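Local coordinates for protein putative TetR transcriptional regulator (Rhodococcus sp., PDB 2I10) that probably binds DNA and regulates transcription as a dimeric member of the TetR family, at residues F90-V95 against A187-A192. Sequence-based numbering, arbitrary orientation.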
loop_
_atom_site.group_PDB
_atom_site.type_symbol
_atom_site.label_atom_id
_atom_site.label_comp_id
_atom_site.label_asym_id
_atom_site.label_seq_id
_atom_site.Cartn_x
_atom_site.Cartn_y
_atom_site.Cartn_z
ATOM N N PHE B 90 5.164 1.117 16.825
ATOM C CA PHE B 90 4.257 0.504 15.881
ATOM C C PHE B 90 4.820 0.388 14.445
ATOM O O PHE B 90 4.752 -0.685 13.798
ATOM C CB PHE B 90 2.944 1.243 15.826
ATOM C CG PHE B 90 1.937 0.528 15.021
ATOM C CD1 PHE B 90 1.610 -0.800 15.344
ATOM C CD2 PHE B 90 1.343 1.125 13.923
ATOM C CE1 PHE B 90 0.702 -1.515 14.572
ATOM C CE2 PHE B 90 0.425 0.426 13.166
ATOM C CZ PHE B 90 0.103 -0.887 13.479
ATOM N N LEU B 91 5.360 1.486 13.949
ATOM C CA LEU B 91 5.820 1.519 12.542
ATOM C C LEU B 91 7.021 0.638 12.304
ATOM O O LEU B 91 7.044 -0.124 11.312
ATOM C CB LEU B 91 6.069 2.958 12.037
ATOM C CG LEU B 91 4.886 3.890 11.904
ATOM C CD1 LEU B 91 5.385 5.285 11.356
ATOM C CD2 LEU B 91 3.722 3.313 11.061
ATOM N N THR B 92 8.024 0.707 13.193
ATOM C CA THR B 92 9.190 -0.175 13.097
ATOM C C THR B 92 8.867 -1.688 13.326
ATOM O O THR B 92 9.484 -2.567 12.718
ATOM C CB THR B 92 10.328 0.223 14.078
ATOM O OG1 THR B 92 9.862 0.107 15.429
ATOM C CG2 THR B 92 10.844 1.624 13.826
ATOM N N GLY B 93 7.924 -1.977 14.213
ATOM C CA GLY B 93 7.416 -3.332 14.425
ATOM C C GLY B 93 6.752 -3.906 13.169
ATOM O O GLY B 93 6.943 -5.076 12.843
ATOM N N ARG B 94 5.992 -3.066 12.464
ATOM C CA ARG B 94 5.324 -3.461 11.234
ATOM C C ARG B 94 6.361 -3.772 10.193
ATOM O O ARG B 94 6.233 -4.752 9.466
ATOM C CB ARG B 94 4.361 -2.392 10.705
ATOM C CG ARG B 94 3.000 -2.249 11.413
ATOM C CD ARG B 94 2.752 -3.372 12.397
ATOM N NE ARG B 94 1.947 -4.432 11.845
ATOM C CZ ARG B 94 1.843 -5.646 12.368
ATOM N NH1 ARG B 94 2.519 -5.985 13.468
ATOM N NH2 ARG B 94 1.062 -6.526 11.776
ATOM N N VAL B 95 7.397 -2.954 10.118
ATOM C CA VAL B 95 8.467 -3.183 9.151
ATOM C C VAL B 95 9.157 -4.545 9.417
ATOM O O VAL B 95 9.537 -5.234 8.487
ATOM C CB VAL B 95 9.506 -2.014 9.117
ATOM C CG1 VAL B 95 10.754 -2.417 8.323
ATOM C CG2 VAL B 95 8.900 -0.755 8.470
ATOM N N ALA B 187 13.266 4.456 6.938
ATOM C CA ALA B 187 12.074 5.153 6.482
ATOM C C ALA B 187 10.961 5.249 7.546
ATOM O O ALA B 187 10.297 6.299 7.646
ATOM C CB ALA B 187 11.527 4.516 5.207
ATOM N N ALA B 188 10.741 4.163 8.299
ATOM C CA ALA B 188 9.706 4.153 9.352
ATOM C C ALA B 188 10.065 5.113 10.494
ATOM O O ALA B 188 9.198 5.787 11.015
ATOM C CB ALA B 188 9.507 2.749 9.868
ATOM N N ILE B 189 11.356 5.173 10.851
ATOM C CA ILE B 189 11.887 6.124 11.817
ATOM C C ILE B 189 11.669 7.570 11.359
ATOM O O ILE B 189 11.230 8.402 12.150
ATOM C CB ILE B 189 13.378 5.859 12.139
ATOM C CG1 ILE B 189 13.500 4.562 12.955
ATOM C CG2 ILE B 189 13.997 7.017 12.921
ATOM C CD1 ILE B 189 14.958 4.009 13.109
ATOM N N LEU B 190 11.953 7.873 10.092
ATOM C CA LEU B 190 11.605 9.200 9.541
ATOM C C LEU B 190 10.096 9.457 9.562
ATOM O O LEU B 190 9.641 10.570 9.865
ATOM C CB LEU B 190 12.123 9.325 8.111
ATOM C CG LEU B 190 13.628 9.329 7.878
ATOM C CD1 LEU B 190 13.904 9.182 6.391
ATOM C CD2 LEU B 190 14.219 10.616 8.408
ATOM N N ALA B 191 9.308 8.428 9.251
ATOM C CA ALA B 191 7.857 8.631 9.212
ATOM C C ALA B 191 7.319 8.989 10.589
ATOM O O ALA B 191 6.453 9.859 10.710
ATOM C CB ALA B 191 7.110 7.411 8.626
ATOM N N ALA B 192 7.878 8.353 11.625
ATOM C CA ALA B 192 7.432 8.585 12.999
ATOM C C ALA B 192 7.672 10.034 13.459
ATOM O O ALA B 192 6.933 10.561 14.309
ATOM C CB ALA B 192 8.090 7.608 13.950
#
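A188 O accepts the helical bond from A192 N at 2.9 Å, and L91 CD1 of the facing helix rests against the same carbonyl oxygen at 3.9 Å. The touch is plain van der Waals packing, as is the rest of this contact, for no hydrogen bond joins residues 90-95 to 187-192. The two segments run nearly antiparallel, at 159°, with their axes 8.8 Å apart, a spacing consistent with the small alanines A188, A191 and A192 that face helix 83-98. L91 and A188 meet where the backbones come nearest, their CB atoms 4.1 Å apart. With CG anti to its carbonyl carbon (chi1 -66°) and an extended second torsion, L91 carries CD1 along the partner helix to A191 CB, 3.9 Å away, and to the start of A192. The A188 methyl reaches the other way, into one turn of 90-95: V95 CG2 lies against it at 3.8 Å, and the backbone N of T92 and the L91 carbonyl oxygen border it more loosely. At the flank, the side chains of T92 and I189 lie across one another at an angle, T92 CG2 4.1 Å from I189 CG1. A chi1 of 62° turns T92 OG1 back to L88 O, to which it is hydrogen-bonded, and leaves the methyl to meet I189. Helix 157-177 packs against both helices: L91 touches V168, and V95 and A188 both touch L171. A187, L190 and A191 pack respectively on A159, L160 and Y163 of the second subunit, consistent with the helical dimer interface of TetR-type C-terminal domains. Alanine methyls facing L91 and V95, with T92 and I189 meeting at the flank, make a fit that depends on shape and apolar burial rather than directional bonds.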